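Local structure of Lmaj004091aaa (Leishmania major, 1XTP) at residues G48-A53 and I169-A174; A62-V67 and A102-I107; H127-A132 and F144-M149; I162-T167 and K178-C183. The protein probably transfers methyl groups from S-adenosyl-L-methionine to the N-terminal amino group of proteins beginning X-Pro-Lys. All blocks are in the same frame, centred on the assembly; numbering follows the deposited sequence.

Contact 1 (G48-A53 and I169-A174). With SAI (S-adenosyl-L-homoselenocysteine), chain B.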
# COMPACT_ATOMS: atom_id res chain seq x y z
N GLY A 48 -19.93 3.73 -2.62
CA GLY A 48 -18.92 4.33 -1.79
C GLY A 48 -17.53 3.97 -2.28
O GLY A 48 -17.27 2.82 -2.60
N TRP A 49 -16.65 4.96 -2.35
CA TRP A 49 -15.26 4.76 -2.77
C TRP A 49 -14.60 3.59 -2.03
O TRP A 49 -14.03 2.69 -2.65
CB TRP A 49 -14.48 6.04 -2.52
CG TRP A 49 -13.03 5.87 -2.61
CD1 TRP A 49 -12.17 5.69 -1.57
CD2 TRP A 49 -12.25 5.82 -3.80
NE1 TRP A 49 -10.90 5.52 -2.04
CE2 TRP A 49 -10.91 5.59 -3.41
CE3 TRP A 49 -12.56 5.90 -5.17
CZ2 TRP A 49 -9.88 5.48 -4.32
CZ3 TRP A 49 -11.52 5.79 -6.09
CH2 TRP A 49 -10.20 5.58 -5.66
N TYR A 50 -14.68 3.62 -0.70
CA TYR A 50 -14.16 2.54 0.13
C TYR A 50 -15.06 1.32 0.12
O TYR A 50 -14.56 0.21 0.00
CB TYR A 50 -13.96 3.01 1.59
CG TYR A 50 -12.80 3.93 1.77
CD1 TYR A 50 -11.49 3.48 1.54
CD2 TYR A 50 -12.99 5.24 2.17
CE1 TYR A 50 -10.42 4.34 1.70
CE2 TYR A 50 -11.93 6.10 2.34
CZ TYR A 50 -10.64 5.64 2.10
OH TYR A 50 -9.58 6.48 2.27
N GLY A 51 -16.38 1.54 0.24
CA GLY A 51 -17.32 0.44 0.30
C GLY A 51 -17.28 -0.49 -0.90
O GLY A 51 -17.42 -1.71 -0.77
N LYS A 52 -17.14 0.09 -2.07
CA LYS A 52 -17.08 -0.70 -3.31
C LYS A 52 -15.84 -1.61 -3.35
O LYS A 52 -15.86 -2.69 -3.94
CB LYS A 52 -17.06 0.24 -4.50
CG LYS A 52 -18.37 0.95 -4.75
CD LYS A 52 -18.27 1.84 -5.96
CE LYS A 52 -17.84 3.26 -5.59
NZ LYS A 52 -17.88 4.15 -6.80
N ALA A 53 -14.76 -1.15 -2.74
CA ALA A 53 -13.50 -1.90 -2.75
C ALA A 53 -13.60 -3.08 -1.79
O ALA A 53 -13.18 -4.19 -2.12
CB ALA A 53 -12.39 -1.02 -2.35
N ILE A 169 -3.44 1.91 -2.92
CA ILE A 169 -4.31 2.21 -4.05
C ILE A 169 -5.78 2.42 -3.66
O ILE A 169 -6.52 3.10 -4.38
CB ILE A 169 -4.23 1.11 -5.16
CG1 ILE A 169 -4.69 -0.26 -4.62
CG2 ILE A 169 -2.80 0.99 -5.70
CD1 ILE A 169 -4.93 -1.30 -5.71
N TYR A 170 -6.19 1.89 -2.51
CA TYR A 170 -7.56 1.99 -2.00
C TYR A 170 -7.82 3.24 -1.16
O TYR A 170 -8.97 3.58 -0.92
CB TYR A 170 -7.91 0.73 -1.19
CG TYR A 170 -7.82 -0.50 -2.04
CD1 TYR A 170 -8.70 -0.68 -3.09
CD2 TYR A 170 -6.81 -1.44 -1.85
CE1 TYR A 170 -8.62 -1.79 -3.91
CE2 TYR A 170 -6.72 -2.58 -2.65
CZ TYR A 170 -7.62 -2.73 -3.70
OH TYR A 170 -7.56 -3.81 -4.54
N LEU A 171 -6.75 3.91 -0.74
CA LEU A 171 -6.87 5.13 0.03
C LEU A 171 -7.16 6.35 -0.84
O LEU A 171 -6.57 6.50 -1.91
CB LEU A 171 -5.59 5.40 0.84
CG LEU A 171 -5.22 4.42 1.96
CD1 LEU A 171 -3.76 4.61 2.39
CD2 LEU A 171 -6.17 4.57 3.17
N THR A 172 -8.05 7.23 -0.37
CA THR A 172 -8.13 8.57 -0.97
C THR A 172 -6.81 9.28 -0.71
O THR A 172 -6.06 8.87 0.16
CB THR A 172 -9.24 9.42 -0.40
OG1 THR A 172 -8.94 9.77 0.97
CG2 THR A 172 -10.56 8.67 -0.46
N ASP A 173 -6.53 10.35 -1.43
CA ASP A 173 -5.28 11.08 -1.19
C ASP A 173 -5.25 11.69 0.21
O ASP A 173 -4.19 11.72 0.85
CB ASP A 173 -5.08 12.20 -2.21
CG ASP A 173 -4.57 11.71 -3.55
OD1 ASP A 173 -4.26 10.51 -3.70
OD2 ASP A 173 -4.50 12.54 -4.46
N ALA A 174 -6.40 12.24 0.63
CA ALA A 174 -6.53 12.79 1.97
C ALA A 174 -6.18 11.76 3.03
O ALA A 174 -5.47 12.07 3.97
CB ALA A 174 -7.97 13.31 2.20
N SAI B . -0.58 -6.74 0.94
CA SAI B . -0.96 -8.15 0.64
CB SAI B . -2.33 -8.21 -0.00
CG SAI B . -2.48 -7.48 -1.33
SE SAI B . -4.34 -7.68 -1.97
C SAI B . 0.00 -8.82 -0.34
O SAI B . 0.75 -8.15 -1.04
OXT SAI B . 0.01 -10.05 -0.46
C5' SAI B . -5.01 -5.96 -1.26
C4' SAI B . -5.55 -6.07 0.17
O4' SAI B . -5.89 -4.78 0.60
C3' SAI B . -6.81 -6.91 0.33
O3' SAI B . -6.64 -7.86 1.35
C2' SAI B . -7.91 -5.95 0.72
O2' SAI B . -8.87 -6.54 1.59
C1' SAI B . -7.07 -4.89 1.39
N9 SAI B . -7.70 -3.59 1.50
C8 SAI B . -8.62 -3.03 0.63
N7 SAI B . -8.93 -1.82 1.09
C5 SAI B . -8.21 -1.59 2.23
C6 SAI B . -8.14 -0.50 3.09
N6 SAI B . -8.89 0.58 2.86
N1 SAI B . -7.30 -0.55 4.19
C2 SAI B . -6.54 -1.68 4.45
N3 SAI B . -6.61 -2.75 3.58
C4 SAI B . -7.42 -2.70 2.49
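Trp49 and Tyr50, at the start of helix 49-58, bring two ring-borne polar groups onto the backbone of 169-174, a loop that runs into the first turn of helix 173-186. Trp49 NE1 donates to Tyr170 O at 3.0 Å, but the bond is bent, with an N-H...O angle of 133°; the nitrogen stands above the carbonyl plane, and the oxygen is tilted out of the indole plane. The same carbonyl oxygen also lies 3.1 Å from Tyr50 CE1, an approach by ring carbon that adds no hydrogen bond. Tyr50 OH accepts from Thr172 N at 3.1 Å, nearly straight at 168°, and its second partner is the carboxylate of Asp175. Thr172 OG1, held between its backbone N and carbonyl carbon (chi1 69°), serves as the N-cap of helix 173-186 by bonding Asp175 N. This turns the methyl CG2 toward the indole, 3.5 Å from Trp49 NE1, and the two side chains cross obliquely. Trp49 CD1 sits over the centre of one face of the Tyr50 ring, so the two neighbouring aromatics pack on each other before reaching across. Tyr170 takes a different role: one face of its ring lies over C8 of the adenine of the bound S-adenosyl-L-homoselenocysteine, with CD2 3.5 Å from ligand C8, while Ala53 CB touches CD1 at 3.8 Å. Its hydroxyl is satisfied by Asp211 and Trp57. Leu171 O goes to Arg216, whereas Tyr170 O and Thr172 N are met by aromatic side chains of helix 49-58, which holds the chain at these two points while the Tyr170 ring lies against the cofactor analogue.

Contact 2 (A62-V67 and A102-I107). With SAI (S-adenosyl-L-homoselenocysteine), chain B.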
# COMPACT_ATOMS: atom_id res chain seq x y z
N ALA A 62 -9.54 -16.27 -0.75
CA ALA A 62 -8.48 -16.01 0.20
C ALA A 62 -7.33 -16.96 -0.17
O ALA A 62 -7.02 -17.88 0.55
CB ALA A 62 -8.96 -16.25 1.67
N THR A 63 -6.72 -16.69 -1.32
CA THR A 63 -5.62 -17.51 -1.83
C THR A 63 -4.56 -16.57 -2.37
O THR A 63 -4.84 -15.40 -2.65
CB THR A 63 -6.08 -18.42 -2.97
OG1 THR A 63 -6.26 -17.65 -4.15
CG2 THR A 63 -7.38 -19.09 -2.65
N VAL A 64 -3.35 -17.08 -2.56
CA VAL A 64 -2.27 -16.26 -3.12
C VAL A 64 -2.68 -15.73 -4.49
O VAL A 64 -2.39 -14.59 -4.85
CB VAL A 64 -0.94 -17.06 -3.19
CG1 VAL A 64 0.12 -16.29 -3.98
CG2 VAL A 64 -0.44 -17.32 -1.80
N SER A 65 -3.37 -16.56 -5.27
CA SER A 65 -3.82 -16.17 -6.59
C SER A 65 -4.79 -14.98 -6.47
O SER A 65 -4.72 -14.02 -7.25
CB SER A 65 -4.50 -17.33 -7.30
OG SER A 65 -4.77 -16.95 -8.63
N GLY A 66 -5.65 -15.05 -5.46
CA GLY A 66 -6.57 -13.97 -5.14
C GLY A 66 -5.91 -12.65 -4.78
O GLY A 66 -6.33 -11.60 -5.25
N VAL A 67 -4.88 -12.67 -3.94
CA VAL A 67 -4.25 -11.41 -3.55
C VAL A 67 -3.35 -10.89 -4.67
O VAL A 67 -3.08 -9.70 -4.72
CB VAL A 67 -3.50 -11.48 -2.17
CG1 VAL A 67 -4.47 -11.85 -1.08
CG2 VAL A 67 -2.32 -12.43 -2.20
N ALA A 102 -2.95 -6.69 4.74
CA ALA A 102 -2.21 -7.95 4.74
C ALA A 102 -2.82 -9.07 3.90
O ALA A 102 -2.10 -9.97 3.49
CB ALA A 102 -2.06 -8.44 6.15
N GLY A 103 -4.13 -9.00 3.66
CA GLY A 103 -4.84 -10.04 2.94
C GLY A 103 -4.74 -11.34 3.70
O GLY A 103 -5.13 -11.42 4.86
N ILE A 104 -4.20 -12.37 3.04
CA ILE A 104 -4.03 -13.69 3.70
C ILE A 104 -2.67 -13.85 4.37
O ILE A 104 -2.29 -14.97 4.71
CB ILE A 104 -4.23 -14.87 2.71
CG1 ILE A 104 -3.16 -14.85 1.62
CG2 ILE A 104 -5.63 -14.86 2.12
CD1 ILE A 104 -3.06 -16.14 0.89
N GLY A 105 -1.93 -12.75 4.51
CA GLY A 105 -0.65 -12.74 5.24
C GLY A 105 0.54 -13.23 4.44
O GLY A 105 1.50 -13.74 5.01
N ARG A 106 0.47 -13.07 3.12
CA ARG A 106 1.52 -13.51 2.20
C ARG A 106 2.90 -12.91 2.48
O ARG A 106 3.92 -13.63 2.47
CB ARG A 106 1.12 -13.17 0.76
CG ARG A 106 2.13 -13.64 -0.32
CD ARG A 106 1.74 -13.09 -1.71
NE ARG A 106 1.90 -11.64 -1.75
CZ ARG A 106 3.02 -10.99 -2.05
NH1 ARG A 106 4.12 -11.62 -2.41
NH2 ARG A 106 3.02 -9.67 -2.03
N ILE A 107 2.94 -11.59 2.69
CA ILE A 107 4.18 -10.93 2.97
C ILE A 107 4.72 -11.32 4.37
O ILE A 107 5.92 -11.56 4.55
CB ILE A 107 4.06 -9.38 2.80
CG1 ILE A 107 3.69 -9.04 1.34
CG2 ILE A 107 5.40 -8.69 3.19
CD1 ILE A 107 3.27 -7.59 1.12
N SAI B . -0.58 -6.74 0.94
CA SAI B . -0.96 -8.15 0.64
CB SAI B . -2.33 -8.21 -0.00
CG SAI B . -2.48 -7.48 -1.33
SE SAI B . -4.34 -7.68 -1.97
C SAI B . 0.00 -8.82 -0.34
O SAI B . 0.75 -8.15 -1.04
OXT SAI B . 0.01 -10.05 -0.46
C5' SAI B . -5.01 -5.96 -1.26
C4' SAI B . -5.55 -6.07 0.17
O4' SAI B . -5.89 -4.78 0.60
C3' SAI B . -6.81 -6.91 0.33
O3' SAI B . -6.64 -7.86 1.35
C2' SAI B . -7.91 -5.95 0.72
O2' SAI B . -8.87 -6.54 1.59
C1' SAI B . -7.07 -4.89 1.39
N9 SAI B . -7.70 -3.59 1.50
C8 SAI B . -8.62 -3.03 0.63
N7 SAI B . -8.93 -1.82 1.09
C5 SAI B . -8.21 -1.59 2.23
C6 SAI B . -8.14 -0.50 3.09
N6 SAI B . -8.89 0.58 2.86
N1 SAI B . -7.30 -0.55 4.19
C2 SAI B . -6.54 -1.68 4.45
N3 SAI B . -6.61 -2.75 3.58
C4 SAI B . -7.42 -2.70 2.49
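Arg106 NE donates to OXT of S-adenosyl-L-homoselenocysteine at 2.8 Å while NH2 donates to its other carboxylate oxygen, O, at 2.9 Å, a two-pronged grip on the amino-acid end. Arg106 follows the glycine-rich loop after strand 96-100, the first in sequence of the seven-stranded sheet of this Rossmann-like methyltransferase, and Gly103 and Gly105 there have positive phi. Both ligand oxygens lie at the guanidinium edge, near its plane, and the bonds are close to straight (156° and 170°). The side chain leaves the backbone extended and bends only at chi3 (68°), which swings the guanidinium round to the carboxylate. NH1 turns to Asp78 in a salt bridge and to His75, second-shell partners that would steady the group's orientation. Segment 62-67 covers the loop with apolar groups. Val67 CG2 lies against Arg106 CD at 4.1 Å, and Gly103, without a side chain, lets Val67 CG1 approach its backbone. Thr63 OG1 caps helix 64-67 by accepting from Gly66 N. Ile104 packs mainly on the N-terminal end of this helix and the residues leading into it, and splits its contacts: CG2 meets Ala62 CB at 3.6 Å, whereas CD1 ends 3.6 Å from Val64 N.

Contact 3 (H127-A132 and F144-M149). With SAI (S-adenosyl-L-homoselenocysteine), chain B.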
# COMPACT_ATOMS: atom_id res chain seq x y z
N HIS A 127 -12.83 -12.65 5.84
CA HIS A 127 -12.38 -13.96 5.37
C HIS A 127 -10.91 -13.97 4.93
O HIS A 127 -10.30 -15.03 4.87
CB HIS A 127 -13.28 -14.52 4.27
CG HIS A 127 -12.98 -13.97 2.91
ND1 HIS A 127 -13.33 -12.70 2.53
CD2 HIS A 127 -12.38 -14.54 1.84
CE1 HIS A 127 -12.96 -12.50 1.28
NE2 HIS A 127 -12.39 -13.61 0.84
N MSE A 128 -10.36 -12.80 4.63
CA MSE A 128 -8.93 -12.68 4.33
C MSE A 128 -8.13 -12.81 5.63
O MSE A 128 -7.17 -13.58 5.71
CB MSE A 128 -8.59 -11.34 3.66
CG MSE A 128 -9.32 -11.06 2.36
SE MSE A 128 -8.80 -12.29 0.95
CE MSE A 128 -7.04 -11.85 0.83
N LEU A 129 -8.54 -12.06 6.65
CA LEU A 129 -7.86 -12.08 7.95
C LEU A 129 -7.94 -13.44 8.65
O LEU A 129 -6.97 -13.88 9.29
CB LEU A 129 -8.43 -10.99 8.86
CG LEU A 129 -7.73 -10.72 10.20
CD1 LEU A 129 -6.28 -10.34 10.00
CD2 LEU A 129 -8.45 -9.60 10.94
N GLU A 130 -9.09 -14.08 8.54
CA GLU A 130 -9.30 -15.42 9.10
C GLU A 130 -8.40 -16.46 8.47
O GLU A 130 -7.85 -17.30 9.15
CB GLU A 130 -10.78 -15.84 8.95
CG GLU A 130 -11.74 -15.15 9.93
CD GLU A 130 -11.28 -15.25 11.39
OE1 GLU A 130 -11.02 -16.39 11.86
OE2 GLU A 130 -11.16 -14.19 12.06
N GLU A 131 -8.26 -16.40 7.15
CA GLU A 131 -7.35 -17.28 6.45
C GLU A 131 -5.88 -17.03 6.82
O GLU A 131 -5.11 -17.98 6.95
CB GLU A 131 -7.57 -17.15 4.95
CG GLU A 131 -6.64 -17.99 4.11
CD GLU A 131 -6.78 -19.48 4.37
OE1 GLU A 131 -7.84 -19.94 4.84
OE2 GLU A 131 -5.80 -20.21 4.07
N ALA A 132 -5.50 -15.76 6.96
CA ALA A 132 -4.18 -15.40 7.49
C ALA A 132 -3.87 -16.07 8.82
O ALA A 132 -2.76 -16.57 9.01
CB ALA A 132 -4.10 -13.87 7.66
N PHE A 144 -3.96 -9.65 15.15
CA PHE A 144 -4.71 -9.69 13.90
C PHE A 144 -5.78 -8.62 13.95
O PHE A 144 -6.83 -8.83 14.55
CB PHE A 144 -5.37 -11.05 13.71
CG PHE A 144 -4.41 -12.12 13.39
CD1 PHE A 144 -3.77 -12.81 14.39
CD2 PHE A 144 -4.10 -12.43 12.07
CE1 PHE A 144 -2.83 -13.80 14.08
CE2 PHE A 144 -3.18 -13.43 11.76
CZ PHE A 144 -2.55 -14.10 12.76
N ILE A 145 -5.50 -7.49 13.31
CA ILE A 145 -6.33 -6.31 13.43
C ILE A 145 -7.32 -6.22 12.26
O ILE A 145 -6.92 -6.05 11.12
CB ILE A 145 -5.49 -5.02 13.54
CG1 ILE A 145 -4.40 -5.17 14.61
CG2 ILE A 145 -6.36 -3.81 13.90
CD1 ILE A 145 -3.26 -4.26 14.42
N LEU A 146 -8.61 -6.35 12.57
CA LEU A 146 -9.65 -6.27 11.57
C LEU A 146 -10.03 -4.80 11.44
O LEU A 146 -10.90 -4.30 12.15
CB LEU A 146 -10.86 -7.12 11.97
CG LEU A 146 -11.98 -7.22 10.93
CD1 LEU A 146 -11.57 -8.11 9.77
CD2 LEU A 146 -13.25 -7.73 11.56
N ALA A 147 -9.37 -4.12 10.51
CA ALA A 147 -9.64 -2.72 10.28
C ALA A 147 -9.10 -2.31 8.92
O ALA A 147 -8.21 -2.96 8.39
CB ALA A 147 -9.02 -1.87 11.39
N SER A 148 -9.66 -1.24 8.36
CA SER A 148 -9.04 -0.56 7.23
C SER A 148 -7.95 0.37 7.75
O SER A 148 -7.96 0.75 8.92
CB SER A 148 -10.09 0.23 6.46
OG SER A 148 -11.16 -0.60 6.04
N MSE A 149 -7.02 0.72 6.88
CA MSE A 149 -5.91 1.58 7.23
C MSE A 149 -6.42 2.92 7.72
O MSE A 149 -5.93 3.44 8.73
CB MSE A 149 -4.97 1.81 6.03
CG MSE A 149 -4.04 0.65 5.70
SE MSE A 149 -3.02 0.97 4.05
CE MSE A 149 -4.49 0.75 2.71
N SAI B . -0.58 -6.74 0.94
CA SAI B . -0.96 -8.15 0.64
CB SAI B . -2.33 -8.21 -0.00
CG SAI B . -2.48 -7.48 -1.33
SE SAI B . -4.34 -7.68 -1.97
C SAI B . 0.00 -8.82 -0.34
O SAI B . 0.75 -8.15 -1.04
OXT SAI B . 0.01 -10.05 -0.46
C5' SAI B . -5.01 -5.96 -1.26
C4' SAI B . -5.55 -6.07 0.17
O4' SAI B . -5.89 -4.78 0.60
C3' SAI B . -6.81 -6.91 0.33
O3' SAI B . -6.64 -7.86 1.35
C2' SAI B . -7.91 -5.95 0.72
O2' SAI B . -8.87 -6.54 1.59
C1' SAI B . -7.07 -4.89 1.39
N9 SAI B . -7.70 -3.59 1.50
C8 SAI B . -8.62 -3.03 0.63
N7 SAI B . -8.93 -1.82 1.09
C5 SAI B . -8.21 -1.59 2.23
C6 SAI B . -8.14 -0.50 3.09
N6 SAI B . -8.89 0.58 2.86
N1 SAI B . -7.30 -0.55 4.19
C2 SAI B . -6.54 -1.68 4.45
N3 SAI B . -6.61 -2.75 3.58
C4 SAI B . -7.42 -2.70 2.49
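Leu129 reaches from helix 126-135 to strand 141-146 and divides its two methyl groups between two strand residues, Phe144 and Leu146, on either side of Ile145 in sequence. CD1 meets the Phe144 ring at its edge, near the ring plane, 3.7 Å from CD2 of that ring. CD2 of Leu129 instead touches the backbone and side chain of Leu146, 3.6 Å from Leu146 CB. With CG of Leu129 anti to the backbone N (chi1 -172°), the fork extends from the helix across the strand, lying aslant both partners. Ala132, one turn on, meets the next atom along the same side of the phenyl ring, with Ala132 C 4.0 Å from Phe144 CE2. No hydrogen bond links the two segments; the contact is apolar throughout. Leu121 of strand 118-123 touches both Ala132 and Phe144, thus backing this packing from the sheet. Strand 118-123, helix 126-135 and strand 141-146 form a beta-alpha-beta unit at one margin of the seven-stranded Rossmann-like sheet, in which segments 127-132 and 144-146 run nearly antiparallel (173°). Backbone bonds from Ile145 to Leu121 and Glu123, and from Ala147 to Glu123, tie the outermost strand to its neighbour and carry the chain on to the cofactor site. There Met149 N donates to N1 of the adenine at 3.0 Å, a nearly straight bond of 171°. The selenomethionine side chain of Met149 bends at chi3, bringing CE back to 3.4 Å from the same N1, while Ser148 CB lies 3.7 Å from N1. On the helix, Met128, also selenomethionine, curls so that its CE comes to 4.0 Å from the ribose O3'.

Contact 4 (I162-T167 and K178-C183). With SAI (S-adenosyl-L-homoselenocysteine), chain B.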
# COMPACT_ATOMS: atom_id res chain seq x y z
N ILE A 162 6.90 -1.01 8.80
CA ILE A 162 5.48 -0.92 8.49
C ILE A 162 5.33 -1.10 6.98
O ILE A 162 5.72 -0.24 6.19
CB ILE A 162 4.86 0.42 8.95
CG1 ILE A 162 5.01 0.58 10.46
CG2 ILE A 162 3.37 0.50 8.53
CD1 ILE A 162 4.51 1.89 11.00
N VAL A 163 4.77 -2.24 6.61
CA VAL A 163 4.63 -2.65 5.24
C VAL A 163 3.29 -2.19 4.63
O VAL A 163 2.25 -2.50 5.15
CB VAL A 163 4.75 -4.20 5.15
CG1 VAL A 163 4.56 -4.66 3.72
CG2 VAL A 163 6.11 -4.62 5.67
N ILE A 164 3.35 -1.45 3.53
CA ILE A 164 2.16 -1.04 2.80
C ILE A 164 2.38 -1.41 1.33
O ILE A 164 2.98 -0.67 0.55
CB ILE A 164 1.87 0.48 2.96
CG1 ILE A 164 1.96 0.94 4.43
CG2 ILE A 164 0.48 0.84 2.38
CD1 ILE A 164 1.79 2.44 4.63
N GLN A 165 1.91 -2.59 0.94
CA GLN A 165 2.15 -3.11 -0.39
C GLN A 165 0.85 -3.46 -1.06
O GLN A 165 0.06 -4.22 -0.50
CB GLN A 165 3.03 -4.35 -0.34
CG GLN A 165 3.13 -5.05 -1.71
CD GLN A 165 4.37 -5.93 -1.88
OE1 GLN A 165 5.19 -6.06 -0.96
NE2 GLN A 165 4.52 -6.52 -3.08
N TRP A 166 0.66 -2.92 -2.27
CA TRP A 166 -0.51 -3.21 -3.10
C TRP A 166 -1.85 -2.92 -2.38
O TRP A 166 -2.85 -3.60 -2.58
CB TRP A 166 -0.44 -4.64 -3.67
CG TRP A 166 0.55 -4.78 -4.83
CD1 TRP A 166 0.81 -3.86 -5.79
CD2 TRP A 166 1.37 -5.92 -5.12
NE1 TRP A 166 1.76 -4.34 -6.67
CE2 TRP A 166 2.11 -5.60 -6.28
CE3 TRP A 166 1.55 -7.17 -4.52
CZ2 TRP A 166 3.02 -6.49 -6.86
CZ3 TRP A 166 2.46 -8.05 -5.09
CH2 TRP A 166 3.18 -7.71 -6.25
N THR A 167 -1.84 -1.89 -1.54
CA THR A 167 -3.01 -1.57 -0.73
C THR A 167 -3.26 -0.07 -0.64
O THR A 167 -4.40 0.35 -0.52
CB THR A 167 -2.89 -2.28 0.66
OG1 THR A 167 -4.18 -2.33 1.31
CG2 THR A 167 -1.85 -1.61 1.55
N LYS A 178 -2.96 11.38 5.70
CA LYS A 178 -3.21 11.06 7.12
C LYS A 178 -2.55 9.78 7.59
O LYS A 178 -1.91 9.76 8.64
CB LYS A 178 -4.72 10.95 7.39
CG LYS A 178 -5.41 12.28 7.58
CD LYS A 178 -6.91 12.23 7.19
N PHE A 179 -2.73 8.71 6.82
CA PHE A 179 -2.25 7.42 7.25
C PHE A 179 -0.73 7.33 7.31
O PHE A 179 -0.20 6.72 8.21
CB PHE A 179 -2.79 6.30 6.37
CG PHE A 179 -2.46 4.94 6.88
CD1 PHE A 179 -2.99 4.51 8.09
CD2 PHE A 179 -1.59 4.11 6.19
CE1 PHE A 179 -2.66 3.26 8.58
CE2 PHE A 179 -1.27 2.86 6.66
CZ PHE A 179 -1.79 2.43 7.86
N PHE A 180 -0.03 7.95 6.36
CA PHE A 180 1.43 7.86 6.33
C PHE A 180 2.07 8.63 7.49
O PHE A 180 3.08 8.19 8.05
CB PHE A 180 1.97 8.30 4.98
CG PHE A 180 2.01 7.19 3.96
CD1 PHE A 180 0.84 6.58 3.51
CD2 PHE A 180 3.24 6.74 3.44
CE1 PHE A 180 0.86 5.55 2.57
CE2 PHE A 180 3.27 5.72 2.48
CZ PHE A 180 2.08 5.12 2.05
N LYS A 181 1.45 9.75 7.86
CA LYS A 181 1.85 10.55 9.00
C LYS A 181 1.58 9.78 10.30
O LYS A 181 2.37 9.82 11.23
CB LYS A 181 1.13 11.90 8.97
CG LYS A 181 1.51 12.83 10.09
CD LYS A 181 0.90 14.24 9.93
N HIS A 182 0.46 9.05 10.34
CA HIS A 182 0.13 8.22 11.49
C HIS A 182 1.08 7.02 11.63
O HIS A 182 1.46 6.61 12.75
CB HIS A 182 -1.32 7.76 11.33
CG HIS A 182 -1.87 7.09 12.54
ND1 HIS A 182 -1.98 7.72 13.76
CD2 HIS A 182 -2.37 5.84 12.71
CE1 HIS A 182 -2.50 6.89 14.64
NE2 HIS A 182 -2.75 5.75 14.03
N CYS A 183 1.46 6.43 10.50
CA CYS A 183 2.49 5.38 10.49
C CYS A 183 3.84 5.89 10.98
O CYS A 183 4.60 5.16 11.61
CB CYS A 183 2.67 4.83 9.08
SG CYS A 183 1.32 3.82 8.59
N SAI B . -0.58 -6.74 0.94
CA SAI B . -0.96 -8.15 0.64
CB SAI B . -2.33 -8.21 -0.00
CG SAI B . -2.48 -7.48 -1.33
SE SAI B . -4.34 -7.68 -1.97
C SAI B . 0.00 -8.82 -0.34
O SAI B . 0.75 -8.15 -1.04
OXT SAI B . 0.01 -10.05 -0.46
C5' SAI B . -5.01 -5.96 -1.26
C4' SAI B . -5.55 -6.07 0.17
O4' SAI B . -5.89 -4.78 0.60
C3' SAI B . -6.81 -6.91 0.33
O3' SAI B . -6.64 -7.86 1.35
C2' SAI B . -7.91 -5.95 0.72
O2' SAI B . -8.87 -6.54 1.59
C1' SAI B . -7.07 -4.89 1.39
N9 SAI B . -7.70 -3.59 1.50
C8 SAI B . -8.62 -3.03 0.63
N7 SAI B . -8.93 -1.82 1.09
C5 SAI B . -8.21 -1.59 2.23
C6 SAI B . -8.14 -0.50 3.09
N6 SAI B . -8.89 0.58 2.86
N1 SAI B . -7.30 -0.55 4.19
C2 SAI B . -6.54 -1.68 4.45
N3 SAI B . -6.61 -2.75 3.58
C4 SAI B . -7.42 -2.70 2.49
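Ile162 meets Cys183 at two points, Ile162 CD1 lying 3.3 Å from Cys183 O and Ile162 CG2 3.9 Å from Cys183 SG. Its CG1 stands anti to the carbonyl carbon (chi1 -60°), which carries CD1 forward over the helix backbone while the other branch faces the sulfur. Ile164, two residues on along the same face of the strand, sends CD1 into a pocket walled by Phe179, Phe180 and Cys183. The methyl lies over one face of the Phe180 ring, 4.1 Å from the centroid and 25° off the normal, a CH-pi contact; it meets Phe179 at the ring edge instead, 3.7 Å from CE2. The two phenyl groups therefore present different sides to one methyl. Phe180 is set by its own neighbours, stacked on Phe176 and edge-to-face with Phe195, while Cys183 SG lies over a face of the Phe179 ring. After Ile164 the chain no longer touches the helix segment and runs on to the cofactor analogue. Gln165 O accepts from the ligand amino nitrogen N at 3.0 Å, and its side-chain NE2 bonds to Asp78. Trp166 presents its ring edge to the ligand carboxylate, CE3 being 3.7 Å from ligand O. Thr167 OG1 then donates to the ribose O4' at 3.1 Å. Strand 162-165 and helix 178-183 run roughly antiparallel, at 157°, and strand 191-198 pairs parallel with 159-165 beyond the helix. This is the beta-alpha-beta crossover of a Rossmann-like methyltransferase, with ligand contacts gathered at the C-terminal end of its first strand and in the loop that follows.

From the N terminus, helix 49-58 opens contact 1, whose loop closes only at 169-174 and encloses contacts 2 and 3. Contact 2 follows first, joining the short helix 64-67 to the turn after strand 96-100; it closes before contact 3 opens, and the two lie in series, meeting where Met128 CE packs against Val67, Gly103 and Ile104. Contact 3 ties helix 126-135 to the outermost strand 141-146. Contact 4 starts inside the loop of contact 1 and ends beyond it, so these two cross, sharing helix 173-186. Met149 bridges contact 3 to both Leu171 and Thr167. All four contacts touch the same ligand, from adenine to carboxylate.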